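Iron uptake protein A2 (Synechocystis sp., PDB 2VOZ) probably acts as the periplasmic ferric-iron-binding subunit of an ABC transporter that imports Fe(3+) into the cyanobacterial cell. Local coordinates at residues B[66-71]-B[81-86]; B[125-130]-B[292-297]; B[143-148]-B[154-159]; B[210-215]-B[243-248]. All coordinates share one frame; numbering follows the deposited sequence. Where two conformers were deposited one is given.

Contact 1: residues B[66-71]-B[81-86]; sequences ELIERI and DILFTV
No flat group takes part where Leu67, Ile68 and Ile71 meet Leu83: the surfaces are branched aliphatic chains, without face or edge. The ring that strand 82-86 does carry, on Phe84, leaves from the other side of the strand, where it meets the ring of Phe294 with the two planes at about 90°.

Helix 64-74 runs nearly antiparallel to the strand, the local axes making 157° and approaching to 10.1 Å. The closest CA pair, Leu67 and Leu83, is 8.1 Å apart, so side chains must bridge the gap. Leu83 does most of this from the strand. Its CG stands anti to the backbone N (chi1 173°), and its two methyl groups reach different helix residues. CD1 lies 3.9 Å from Leu67 CD1 and 4.0 Å from Leu67 CB. The same Leu83 CD1 is 4.1 Å from Ile71 CD1, one turn further along the helix, which places this methyl between two successive turns. The second branch, CD2, approaches Ile68 CG1 more loosely at 4.3 Å. Ala94 of helix 88-96 also packs on Leu83.

By topology this is the helix of a beta-alpha-beta crossover: it connects strand 56-61 to the parallel strand 82-86, with strand 35-40 between them in the sheet. Glu66, Glu69 and Arg70 take no part in the contact with the strand; they pair with Arg210, Arg199 and Asp235 of the second subunit. With no hydrogen bond or charge across it, the buried interface probably rests on dispersion and the exclusion of water.

Contact 2: residues B[125-130]-B[292-297]; sequences GFTQRA and RYFAEG
Thr127 faces helix 288-297, and its side chain can be followed outward from a CB that points toward the helix. With chi1 at 67°, OG1 sits between the backbone N and the carbonyl carbon, while CG2 is anti to the carbonyl carbon. The two branches have separate tasks. OG1 is hydrogen-bonded to Ser264 OG and to Glu300 OE2, which gives the buried hydroxyl polar partners and fixes the rotation of the side chain. CG2 does the touching across the contact: it comes to 3.6 Å from Phe294 CD1 and 4.0 Å from Phe294 CE1. The same methyl is 4.0 Å from Ala295 CA, so it reaches the helix backbone as well as the aromatic ring.

The neighbouring Phe126 adds its CB, 4.1 Å from Phe294 CE1, and then carries its own ring away from the helix. The two groups flank the CD1-CE1 bond from opposite sides of the ring plane, each coming in obliquely. The ring also has a cation-pi partner in Arg42, and the Phe294 side chain lies about 7 Å from that of Tyr44, one of the residues that bind iron.

The local axes of 125-130 and 292-297 cross at 41° and approach to 8.4 Å, a separation consistent with the small residues, Thr127 and Ala295, at the point of closest backbone approach (CA to CA 5.7 Å). That consecutive residues can both face the helix follows from the backbone: Phe126 and Thr127 both lie opposite Ser264, a classic beta bulge between strand 124-136 and strand 261-268, in the long antiparallel pair probably belonging to the hinge region of a two-lobed periplasmic binding protein.

Contact 3: residues B[143-148]-B[154-159]; sequences ADLSTY and PQWRGK
Where Asp144 faces Trp156 the two backbones stay well separated: the nearest CA atoms, of Asp144 and Gln155, are 9.8 Å apart. Residues 143-144 end a 3-10 segment before the chain runs on as loop. Residues 154-159 form two tight turns. Arg157 N bonds Pro154 O at 3.1 Å in a type I turn. Lys159 N then bonds Trp156 O at 2.9 Å in a type II turn, where Gly158 takes the positive phi (71°).

The gap is spanned chiefly by the Trp156 indole, which meets Asp144 and Leu145, with Trp156 CG anti to the carbonyl carbon (chi1 -58°). Asp144 O meets the ring edge close to its plane, 3.5 Å from Trp156 CZ2. Leu145 CD2 comes obliquely to 3.9 Å from Trp156 CH2, the two side chains crossing at about a right angle. Both segments belong to the connection between strands 124-136 and 160-161, and Leu145 and Trp156 each also pack on Val219, so this part lies against the sheet.

One water donates to Asp144 O at 2.6 Å and accepts a weak bond of 3.4 Å from Trp156 NE1. Gln155 CG covers part of one indole face, 3.5 Å above the plane toward the rim.

Contact 4: residues B[210-215]-B[243-248]; sequences RAIAAG and EKVSLF. With SO4 (sulfate ion), chain E.
A Schellman motif closes helix 205-213 beyond Ile212 and Ala213, the residues that pack against Val245 where helix 236-244 passes into strand 245-248. Gly215 takes positive phi (83°), and of the motif's two bonds back into the last turn one runs from Gly215 N to Ile212 O, 3.0 Å.

Val245 divides its methyls between two parts of Ile212. CG2 is 3.8 Å from Ile212 CG2 and equally near Ile212 CB, whereas CG1 meets Ile212 CD1 at 4.0 Å. With CG1 anti to the backbone N (chi1 178°), the two methyls sit side by side along the isoleucine, and the side chains cross roughly at a right angle. Ala213 CB adds a looser contact, 4.2 Å from Val245 CG2. The aliphatic part of Lys244 passes Ala213 O, with CD at 4.0 Å.

Further along the strand, a sulfate, probably from the crystallisation liquor, is gripped by two bonds: Leu247 N reaches O1 at 2.8 Å in an almost straight line (176°), and Ser246 OG donates to O2 at 2.9 Å. Ser246 OG is held by Arg137. Ile212 and Val245 also touch Ser136 and Tyr134 of strand 124-136, consistent with helix-on-sheet packing in an alpha/beta lobe of periplasmic binding proteins.

In the fold
From the N terminus, contact 1 closes a short loop first, tying helix 64-74 to strand 82-86. Contact 2 then opens on strand 124-136 and closes only at helix 288-297, a span that encloses contacts 3 and 4, which follow one another in series; none cross. Contact 3 closes a tight loop before strand 160-161, and contact 4 joins helix 205-213 to strand 245-248. Contacts 1 and 2 touch, for instance Val86 CG1 to Arg129 NH2 at 3.4 Å. Contacts 3 and 4 meet where Phe248 packs on Leu145 and Ser146. Strand 124-136 joins these two regions, and contacts 1 and 4 both also reach the second subunit.

Contact 1: residues B[66-71]-B[81-86]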
loop_
_atom_site.group_PDB
_atom_site.type_symbol
_atom_site.label_atom_id
_atom_site.label_comp_id
_atom_site.label_asym_id
_atom_site.label_seq_id
_atom_site.Cartn_x
_atom_site.Cartn_y
_atom_site.Cartn_z
ATOM N N GLU B 66 12.075 10.599 16.338
ATOM C CA GLU B 66 11.071 11.635 16.034
ATOM C C GLU B 66 9.883 11.616 16.995
ATOM O O GLU B 66 9.385 12.682 17.380
ATOM C CB GLU B 66 10.547 11.524 14.599
ATOM C CG GLU B 66 11.604 11.852 13.513
ATOM C CD GLU B 66 11.009 11.607 12.125
ATOM O OE1 GLU B 66 10.310 12.522 11.628
ATOM O OE2 GLU B 66 11.222 10.493 11.571
ATOM N N LEU B 67 9.405 10.425 17.327
ATOM C CA LEU B 67 8.282 10.313 18.259
ATOM C C LEU B 67 8.696 10.838 19.618
ATOM O O LEU B 67 7.927 11.549 20.281
ATOM C CB LEU B 67 7.851 8.857 18.370
ATOM C CG LEU B 67 7.133 8.284 17.157
ATOM C CD1 LEU B 67 6.917 6.786 17.420
ATOM C CD2 LEU B 67 5.791 9.004 16.925
ATOM N N ILE B 68 9.906 10.509 20.057
ATOM C CA ILE B 68 10.346 10.999 21.357
ATOM C C ILE B 68 10.330 12.536 21.344
ATOM O O ILE B 68 9.845 13.195 22.264
ATOM C CB ILE B 68 11.767 10.446 21.720
ATOM C CG1 ILE B 68 11.664 8.917 21.939
ATOM C CG2 ILE B 68 12.330 11.193 22.947
ATOM C CD1 ILE B 68 13.041 8.176 22.038
ATOM N N GLU B 69 10.853 13.119 20.273
ATOM C CA GLU B 69 10.902 14.570 20.146
ATOM C C GLU B 69 9.520 15.205 20.003
ATOM O O GLU B 69 9.284 16.311 20.495
ATOM C CB GLU B 69 11.753 14.923 18.945
ATOM C CG GLU B 69 13.199 14.507 19.197
ATOM C CD GLU B 69 14.072 14.746 18.023
ATOM O OE1 GLU B 69 13.564 15.233 16.981
ATOM O OE2 GLU B 69 15.276 14.445 18.152
ATOM N N ARG B 70 8.625 14.505 19.333
ATOM C CA ARG B 70 7.257 15.012 19.200
ATOM C C ARG B 70 6.649 15.090 20.583
ATOM O O ARG B 70 6.015 16.090 20.910
ATOM C CB ARG B 70 6.416 14.139 18.295
ATOM C CG ARG B 70 4.952 14.514 18.320
ATOM C CD ARG B 70 4.174 13.718 17.303
ATOM N NE ARG B 70 2.736 13.865 17.517
ATOM C CZ ARG B 70 1.810 13.709 16.583
ATOM N NH1 ARG B 70 2.147 13.426 15.326
ATOM N NH2 ARG B 70 0.544 13.848 16.909
ATOM N N ILE B 71 6.782 14.016 21.358
ATOM C CA ILE B 71 6.198 14.007 22.717
ATOM C C ILE B 71 6.811 15.091 23.613
ATOM O O ILE B 71 6.108 15.791 24.330
ATOM C CB ILE B 71 6.312 12.600 23.366
ATOM C CG1 ILE B 71 5.533 11.559 22.542
ATOM C CG2 ILE B 71 5.833 12.640 24.829
ATOM C CD1 ILE B 71 6.011 10.110 22.829
ATOM N N ASP B 81 -0.931 8.272 24.839
ATOM C CA ASP B 81 -1.198 7.292 25.879
ATOM C C ASP B 81 -0.046 6.300 26.024
ATOM O O ASP B 81 0.383 5.989 27.128
ATOM C CB ASP B 81 -2.494 6.544 25.575
ATOM C CG ASP B 81 -3.723 7.423 25.817
ATOM O OD1 ASP B 81 -3.803 7.939 26.948
ATOM O OD2 ASP B 81 -4.572 7.610 24.898
ATOM N N ILE B 82 0.415 5.799 24.884
ATOM C CA ILE B 82 1.439 4.765 24.866
ATOM C C ILE B 82 2.491 5.152 23.839
ATOM O O ILE B 82 2.157 5.616 22.739
ATOM C CB ILE B 82 0.863 3.398 24.371
ATOM C CG1 ILE B 82 -0.275 2.849 25.240
ATOM C CG2 ILE B 82 1.997 2.342 24.199
ATOM C CD1 ILE B 82 0.160 2.219 26.487
ATOM N N LEU B 83 3.762 4.942 24.184
ATOM C CA LEU B 83 4.815 4.944 23.181
ATOM C C LEU B 83 5.301 3.516 23.042
ATOM O O LEU B 83 5.703 2.868 24.023
ATOM C CB LEU B 83 5.978 5.838 23.603
ATOM C CG LEU B 83 7.237 5.826 22.745
ATOM C CD1 LEU B 83 6.928 6.405 21.331
ATOM C CD2 LEU B 83 8.334 6.656 23.451
ATOM N N PHE B 84 5.230 3.057 21.818
ATOM C CA PHE B 84 5.729 1.743 21.448
ATOM C C PHE B 84 6.935 1.955 20.554
ATOM O O PHE B 84 6.855 2.667 19.527
ATOM C CB PHE B 84 4.676 0.942 20.677
ATOM C CG PHE B 84 5.114 -0.469 20.437
ATOM C CD1 PHE B 84 6.096 -0.756 19.469
ATOM C CD2 PHE B 84 4.647 -1.476 21.246
ATOM C CE1 PHE B 84 6.563 -2.072 19.314
ATOM C CE2 PHE B 84 5.108 -2.807 21.103
ATOM C CZ PHE B 84 6.042 -3.097 20.138
ATOM N N THR B 85 8.067 1.324 20.881
ATOM C CA THR B 85 9.225 1.468 20.029
ATOM C C THR B 85 10.104 0.213 20.050
ATOM O O THR B 85 9.765 -0.793 20.702
ATOM C CB THR B 85 10.002 2.779 20.362
ATOM O OG1 THR B 85 10.899 3.100 19.296
ATOM C CG2 THR B 85 10.745 2.673 21.643
ATOM N N VAL B 86 11.173 0.254 19.273
ATOM C CA VAL B 86 11.930 -0.948 18.983
ATOM C C VAL B 86 13.310 -0.692 19.562
ATOM O O VAL B 86 13.940 0.352 19.280
ATOM C CB VAL B 86 11.964 -1.216 17.470
ATOM C CG1 VAL B 86 12.894 -2.378 17.141
ATOM C CG2 VAL B 86 10.537 -1.450 16.957
#

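Contact 2: residues B[125-130]-B[292-297]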
loop_
_atom_site.group_PDB
_atom_site.type_symbol
_atom_site.label_atom_id
_atom_site.label_comp_id
_atom_site.label_asym_id
_atom_site.label_seq_id
_atom_site.Cartn_x
_atom_site.Cartn_y
_atom_site.Cartn_z
ATOM N N GLY B 125 8.593 -5.299 27.378
ATOM C CA GLY B 125 8.837 -5.912 26.046
ATOM C C GLY B 125 7.630 -6.717 25.599
ATOM O O GLY B 125 6.997 -7.413 26.411
ATOM N N PHE B 126 7.265 -6.549 24.322
ATOM C CA PHE B 126 6.189 -7.330 23.737
ATOM C C PHE B 126 6.614 -8.284 22.628
ATOM O O PHE B 126 5.876 -9.228 22.339
ATOM C CB PHE B 126 5.048 -6.425 23.294
ATOM C CG PHE B 126 4.353 -5.807 24.443
ATOM C CD1 PHE B 126 3.449 -6.577 25.218
ATOM C CD2 PHE B 126 4.650 -4.515 24.827
ATOM C CE1 PHE B 126 2.810 -6.019 26.321
ATOM C CE2 PHE B 126 4.048 -3.961 25.955
ATOM C CZ PHE B 126 3.120 -4.710 26.690
ATOM N N THR B 127 7.759 -8.029 21.992
ATOM C CA THR B 127 8.372 -9.038 21.108
ATOM C C THR B 127 9.843 -9.055 21.428
ATOM O O THR B 127 10.351 -8.121 22.060
ATOM C CB THR B 127 8.194 -8.678 19.603
ATOM O OG1 THR B 127 8.957 -7.506 19.330
ATOM C CG2 THR B 127 6.722 -8.460 19.290
ATOM N N GLN B 128 10.545 -10.084 20.974
ATOM C CA GLN B 128 11.975 -10.118 21.135
ATOM C C GLN B 128 12.656 -10.598 19.857
ATOM O O GLN B 128 12.042 -11.257 19.014
ATOM C CB GLN B 128 12.380 -10.940 22.363
ATOM C CG GLN B 128 12.039 -12.350 22.290
ATOM C CD GLN B 128 12.322 -13.122 23.598
ATOM O OE1 GLN B 128 13.376 -12.980 24.220
ATOM N NE2 GLN B 128 11.372 -13.943 23.997
ATOM N N ARG B 129 13.886 -10.130 19.661
ATOM C CA ARG B 129 14.709 -10.515 18.522
ATOM C C ARG B 129 16.051 -10.918 19.116
ATOM O O ARG B 129 16.360 -10.557 20.262
ATOM C CB ARG B 129 14.919 -9.333 17.530
ATOM C CG ARG B 129 15.539 -8.042 18.143
ATOM C CD ARG B 129 14.510 -7.016 18.716
ATOM N NE ARG B 129 13.543 -6.618 17.696
ATOM C CZ ARG B 129 13.807 -5.729 16.718
ATOM N NH1 ARG B 129 14.989 -5.123 16.669
ATOM N NH2 ARG B 129 12.905 -5.475 15.783
ATOM N N ALA B 130 16.819 -11.680 18.369
ATOM C CA ALA B 130 18.155 -12.095 18.830
ATOM C C ALA B 130 19.171 -11.475 17.908
ATOM O O ALA B 130 18.914 -11.384 16.704
ATOM C CB ALA B 130 18.264 -13.654 18.765
ATOM N N ARG B 292 0.763 -13.732 19.298
ATOM C CA ARG B 292 1.142 -14.622 18.213
ATOM C C ARG B 292 1.351 -13.807 16.954
ATOM O O ARG B 292 2.364 -13.925 16.278
ATOM C CB ARG B 292 0.071 -15.661 17.950
ATOM C CG ARG B 292 0.535 -16.698 16.934
ATOM C CD ARG B 292 -0.532 -17.714 16.745
ATOM N NE ARG B 292 -0.042 -18.760 15.849
ATOM C CZ ARG B 292 -0.753 -19.837 15.527
ATOM N NH1 ARG B 292 -1.966 -19.998 16.047
ATOM N NH2 ARG B 292 -0.222 -20.753 14.726
ATOM N N TYR B 293 0.364 -12.976 16.629
ATOM C CA TYR B 293 0.438 -12.299 15.345
ATOM C C TYR B 293 1.234 -10.998 15.363
ATOM O O TYR B 293 1.718 -10.565 14.317
ATOM C CB TYR B 293 -0.962 -12.094 14.790
ATOM C CG TYR B 293 -1.614 -13.427 14.552
ATOM C CD1 TYR B 293 -1.090 -14.329 13.618
ATOM C CD2 TYR B 293 -2.703 -13.812 15.311
ATOM C CE1 TYR B 293 -1.673 -15.582 13.426
ATOM C CE2 TYR B 293 -3.303 -15.060 15.126
ATOM C CZ TYR B 293 -2.766 -15.934 14.183
ATOM O OH TYR B 293 -3.378 -17.157 14.010
ATOM N N PHE B 294 1.370 -10.398 16.541
ATOM C CA PHE B 294 2.196 -9.247 16.705
ATOM C C PHE B 294 3.653 -9.672 16.415
ATOM O O PHE B 294 4.359 -9.027 15.650
ATOM C CB PHE B 294 2.023 -8.719 18.106
ATOM C CG PHE B 294 2.457 -7.320 18.279
ATOM C CD1 PHE B 294 3.464 -7.002 19.204
ATOM C CD2 PHE B 294 1.852 -6.289 17.550
ATOM C CE1 PHE B 294 3.857 -5.662 19.407
ATOM C CE2 PHE B 294 2.235 -4.946 17.737
ATOM C CZ PHE B 294 3.242 -4.623 18.646
ATOM N N ALA B 295 4.057 -10.808 16.977
ATOM C CA ALA B 295 5.419 -11.315 16.754
ATOM C C ALA B 295 5.612 -11.684 15.304
ATOM O O ALA B 295 6.648 -11.413 14.762
ATOM C CB ALA B 295 5.742 -12.551 17.656
ATOM N N GLU B 296 4.604 -12.313 14.689
ATOM C CA GLU B 296 4.685 -12.720 13.270
ATOM C C GLU B 296 5.023 -11.549 12.372
ATOM O O GLU B 296 5.714 -11.719 11.384
ATOM C CB GLU B 296 3.327 -13.259 12.800
ATOM C CG GLU B 296 3.075 -14.688 13.191
ATOM C CD GLU B 296 3.966 -15.680 12.416
ATOM O OE1 GLU B 296 4.601 -15.306 11.407
ATOM O OE2 GLU B 296 4.008 -16.825 12.832
ATOM N N GLY B 297 4.492 -10.371 12.710
ATOM C CA GLY B 297 4.574 -9.170 11.842
ATOM C C GLY B 297 5.971 -8.909 11.298
ATOM O O GLY B 297 6.162 -8.562 10.098
#

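Contact 3: residues B[143-148]-B[154-159]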
loop_
_atom_site.group_PDB
_atom_site.type_symbol
_atom_site.label_atom_id
_atom_site.label_comp_id
_atom_site.label_asym_id
_atom_site.label_seq_id
_atom_site.Cartn_x
_atom_site.Cartn_y
_atom_site.Cartn_z
ATOM N N ALA B 143 31.819 -24.990 13.748
ATOM C CA ALA B 143 32.529 -25.437 14.969
ATOM C C ALA B 143 33.508 -24.375 15.468
ATOM O O ALA B 143 33.875 -24.356 16.655
ATOM C CB ALA B 143 33.264 -26.749 14.713
ATOM N N ASP B 144 33.962 -23.508 14.561
ATOM C CA ASP B 144 34.904 -22.420 14.888
ATOM C C ASP B 144 34.215 -21.189 15.516
ATOM O O ASP B 144 34.901 -20.262 15.977
ATOM C CB ASP B 144 35.675 -21.976 13.641
ATOM C CG ASP B 144 36.662 -23.028 13.151
ATOM O OD1 ASP B 144 37.138 -22.905 11.998
ATOM O OD2 ASP B 144 36.988 -23.951 13.940
ATOM N N LEU B 145 32.885 -21.191 15.498
ATOM C CA LEU B 145 32.090 -20.116 16.097
ATOM C C LEU B 145 31.663 -20.512 17.501
ATOM O O LEU B 145 31.451 -21.706 17.792
ATOM C CB LEU B 145 30.844 -19.854 15.217
ATOM C CG LEU B 145 31.160 -19.305 13.813
ATOM C CD1 LEU B 145 29.904 -19.234 12.998
ATOM C CD2 LEU B 145 31.860 -17.936 13.855
ATOM N N SER B 146 31.478 -19.528 18.388
ATOM C CA SER B 146 30.936 -19.818 19.721
ATOM C C SER B 146 30.208 -18.606 20.289
ATOM O O SER B 146 28.996 -18.615 20.439
ATOM C CB SER B 146 32.040 -20.259 20.702
ATOM O OG SER B 146 33.115 -19.342 20.779
ATOM N N THR B 147 30.968 -17.562 20.580
ATOM C CA THR B 147 30.452 -16.407 21.323
ATOM C C THR B 147 30.773 -15.087 20.586
ATOM O O THR B 147 31.662 -15.053 19.738
ATOM C CB THR B 147 31.115 -16.298 22.720
ATOM O OG1 THR B 147 32.541 -16.079 22.563
ATOM C CG2 THR B 147 30.841 -17.586 23.557
ATOM N N TYR B 148 30.076 -14.007 20.928
ATOM C CA TYR B 148 30.491 -12.678 20.427
ATOM C C TYR B 148 31.918 -12.433 20.825
ATOM O O TYR B 148 32.683 -11.873 20.047
ATOM C CB TYR B 148 29.647 -11.528 21.007
ATOM C CG TYR B 148 28.173 -11.785 20.896
ATOM C CD1 TYR B 148 27.504 -11.608 19.691
ATOM C CD2 TYR B 148 27.453 -12.226 22.003
ATOM C CE1 TYR B 148 26.105 -11.890 19.597
ATOM C CE2 TYR B 148 26.071 -12.512 21.932
ATOM C CZ TYR B 148 25.415 -12.345 20.737
ATOM O OH TYR B 148 24.069 -12.642 20.689
ATOM N N PRO B 154 42.330 -13.383 16.995
ATOM C CA PRO B 154 43.005 -12.894 15.786
ATOM C C PRO B 154 42.706 -13.700 14.521
ATOM O O PRO B 154 42.922 -13.198 13.433
ATOM C CB PRO B 154 44.491 -12.985 16.141
ATOM C CG PRO B 154 44.579 -13.949 17.263
ATOM C CD PRO B 154 43.281 -13.814 18.035
ATOM N N GLN B 155 42.206 -14.938 14.663
ATOM C CA GLN B 155 41.888 -15.720 13.463
ATOM C C GLN B 155 40.822 -15.072 12.571
ATOM O O GLN B 155 40.692 -15.450 11.401
ATOM C CB GLN B 155 41.415 -17.113 13.843
ATOM C CG GLN B 155 40.087 -17.122 14.504
ATOM C CD GLN B 155 39.841 -18.447 15.154
ATOM O OE1 GLN B 155 39.219 -19.337 14.558
ATOM N NE2 GLN B 155 40.390 -18.623 16.359
ATOM N N TRP B 156 40.050 -14.123 13.124
ATOM C CA TRP B 156 38.965 -13.464 12.344
ATOM C C TRP B 156 39.414 -12.186 11.640
ATOM O O TRP B 156 38.583 -11.423 11.104
ATOM C CB TRP B 156 37.744 -13.190 13.243
ATOM C CG TRP B 156 37.231 -14.449 13.841
ATOM C CD1 TRP B 156 37.333 -14.858 15.138
ATOM C CD2 TRP B 156 36.641 -15.528 13.117
ATOM N NE1 TRP B 156 36.777 -16.122 15.278
ATOM C CE2 TRP B 156 36.350 -16.552 14.048
ATOM C CE3 TRP B 156 36.292 -15.708 11.780
ATOM C CZ2 TRP B 156 35.727 -17.758 13.670
ATOM C CZ3 TRP B 156 35.687 -16.909 11.399
ATOM C CH2 TRP B 156 35.414 -17.912 12.345
ATOM N N ARG B 157 40.731 -11.947 11.618
ATOM C CA ARG B 157 41.246 -10.760 10.951
ATOM C C ARG B 157 40.740 -10.655 9.505
ATOM O O ARG B 157 40.817 -11.633 8.761
ATOM C CB ARG B 157 42.784 -10.767 11.001
ATOM C CG ARG B 157 43.421 -9.666 10.213
ATOM C CD ARG B 157 43.392 -8.410 11.002
ATOM N NE ARG B 157 44.558 -7.591 10.673
ATOM N N GLY B 158 40.202 -9.481 9.140
ATOM C CA GLY B 158 39.674 -9.210 7.792
ATOM C C GLY B 158 38.373 -9.932 7.479
ATOM O O GLY B 158 37.947 -9.946 6.328
ATOM N N LYS B 159 37.709 -10.490 8.493
ATOM C CA LYS B 159 36.537 -11.329 8.219
ATOM C C LYS B 159 35.180 -10.834 8.757
ATOM O O LYS B 159 34.135 -11.341 8.331
ATOM C CB LYS B 159 36.814 -12.756 8.686
ATOM C CG LYS B 159 37.802 -13.486 7.779
ATOM C CD LYS B 159 38.100 -14.888 8.285
ATOM C CE LYS B 159 38.991 -15.595 7.273
ATOM N NZ LYS B 159 39.277 -17.019 7.623
HETATM O O HOH W 1 34.881 -18.009 17.340
HETATM O O HOH W 2 37.576 -20.389 16.474
#

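Contact 4: residues B[210-215]-B[243-248]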
loop_
_atom_site.group_PDB
_atom_site.type_symbol
_atom_site.label_atom_id
_atom_site.label_comp_id
_atom_site.label_asym_id
_atom_site.label_seq_id
_atom_site.Cartn_x
_atom_site.Cartn_y
_atom_site.Cartn_z
ATOM N N ARG B 210 24.285 -9.964 3.178
ATOM C CA ARG B 210 24.566 -10.012 1.737
ATOM C C ARG B 210 26.051 -9.915 1.432
ATOM O O ARG B 210 26.528 -10.521 0.458
ATOM C CB ARG B 210 23.812 -8.928 1.000
ATOM C CG ARG B 210 22.300 -9.159 1.007
ATOM C CD ARG B 210 21.673 -8.123 0.038
ATOM N NE ARG B 210 20.230 -8.063 0.183
ATOM C CZ ARG B 210 19.379 -8.896 -0.426
ATOM N NH1 ARG B 210 19.839 -9.875 -1.226
ATOM N NH2 ARG B 210 18.059 -8.758 -0.228
ATOM N N ALA B 211 26.775 -9.191 2.288
ATOM C CA ALA B 211 28.226 -8.985 2.075
ATOM C C ALA B 211 28.969 -10.321 2.215
ATOM O O ALA B 211 29.977 -10.538 1.540
ATOM C CB ALA B 211 28.777 -7.927 3.047
ATOM N N ILE B 212 28.447 -11.225 3.048
ATOM C CA ILE B 212 29.058 -12.564 3.177
ATOM C C ILE B 212 28.869 -13.265 1.853
ATOM O O ILE B 212 29.815 -13.851 1.330
ATOM C CB ILE B 212 28.416 -13.378 4.293
ATOM C CG1 ILE B 212 28.634 -12.665 5.642
ATOM C CG2 ILE B 212 29.035 -14.812 4.359
ATOM C CD1 ILE B 212 27.886 -13.382 6.821
ATOM N N ALA B 213 27.638 -13.224 1.328
ATOM C CA ALA B 213 27.350 -13.904 0.044
ATOM C C ALA B 213 28.220 -13.398 -1.087
ATOM O O ALA B 213 28.631 -14.204 -1.952
ATOM C CB ALA B 213 25.849 -13.800 -0.325
ATOM N N ALA B 214 28.514 -12.082 -1.078
ATOM C CA ALA B 214 29.334 -11.414 -2.083
ATOM C C ALA B 214 30.840 -11.627 -1.891
ATOM O O ALA B 214 31.626 -11.141 -2.699
ATOM C CB ALA B 214 29.022 -9.937 -2.096
ATOM N N GLY B 215 31.235 -12.325 -0.825
ATOM C CA GLY B 215 32.655 -12.608 -0.537
ATOM C C GLY B 215 33.427 -11.500 0.169
ATOM O O GLY B 215 34.662 -11.620 0.361
ATOM N N GLU B 243 21.200 -19.631 0.627
ATOM C CA GLU B 243 21.958 -20.837 0.257
ATOM C C GLU B 243 23.399 -20.712 0.627
ATOM O O GLU B 243 24.066 -21.713 0.815
ATOM C CB GLU B 243 21.834 -21.122 -1.237
ATOM C CG GLU B 243 20.567 -21.945 -1.489
ATOM C CD GLU B 243 19.943 -21.698 -2.846
ATOM O OE1 GLU B 243 20.626 -21.115 -3.735
ATOM O OE2 GLU B 243 18.749 -22.084 -3.011
ATOM N N LYS B 244 23.887 -19.487 0.693
ATOM C CA LYS B 244 25.317 -19.224 0.859
ATOM C C LYS B 244 25.716 -18.884 2.283
ATOM O O LYS B 244 26.888 -18.972 2.651
ATOM C CB LYS B 244 25.768 -18.117 -0.082
ATOM C CG LYS B 244 25.854 -18.612 -1.526
ATOM C CD LYS B 244 26.397 -17.538 -2.448
ATOM C CE LYS B 244 26.571 -18.107 -3.857
ATOM N NZ LYS B 244 27.730 -19.048 -3.846
ATOM N N VAL B 245 24.728 -18.497 3.073
ATOM C CA VAL B 245 24.974 -17.961 4.428
ATOM C C VAL B 245 24.066 -18.688 5.392
ATOM O O VAL B 245 22.905 -18.939 5.051
ATOM C CB VAL B 245 24.654 -16.432 4.449
ATOM C CG1 VAL B 245 24.860 -15.874 5.864
ATOM C CG2 VAL B 245 25.509 -15.671 3.409
ATOM N N SER B 246 24.569 -19.072 6.581
ATOM C CA SER B 246 23.716 -19.702 7.601
ATOM C C SER B 246 23.656 -18.853 8.862
ATOM O O SER B 246 24.528 -18.028 9.106
ATOM C CB SER B 246 24.186 -21.113 7.957
ATOM O OG SER B 246 23.909 -22.027 6.874
ATOM N N LEU B 247 22.616 -19.089 9.655
ATOM C CA LEU B 247 22.404 -18.375 10.918
ATOM C C LEU B 247 23.002 -19.243 12.038
ATOM O O LEU B 247 22.758 -20.445 12.097
ATOM C CB LEU B 247 20.893 -18.182 11.134
ATOM C CG LEU B 247 20.412 -17.449 12.394
ATOM C CD1 LEU B 247 19.037 -16.881 12.086
ATOM C CD2 LEU B 247 20.304 -18.372 13.596
ATOM N N PHE B 248 23.765 -18.627 12.933
ATOM C CA PHE B 248 24.330 -19.314 14.087
ATOM C C PHE B 248 23.949 -18.547 15.351
ATOM O O PHE B 248 24.246 -17.340 15.432
ATOM C CB PHE B 248 25.866 -19.349 13.948
ATOM C CG PHE B 248 26.571 -19.957 15.133
ATOM C CD1 PHE B 248 26.721 -21.366 15.223
ATOM C CD2 PHE B 248 27.092 -19.149 16.142
ATOM C CE1 PHE B 248 27.383 -21.939 16.335
ATOM C CE2 PHE B 248 27.743 -19.711 17.269
ATOM C CZ PHE B 248 27.892 -21.103 17.356
HETATM S S SO4 E . 20.329 -22.326 8.501
HETATM O O1 SO4 E . 20.693 -20.942 8.819
HETATM O O2 SO4 E . 21.167 -22.886 7.406
HETATM O O3 SO4 E . 20.487 -23.184 9.692
HETATM O O4 SO4 E . 18.920 -22.383 8.080
#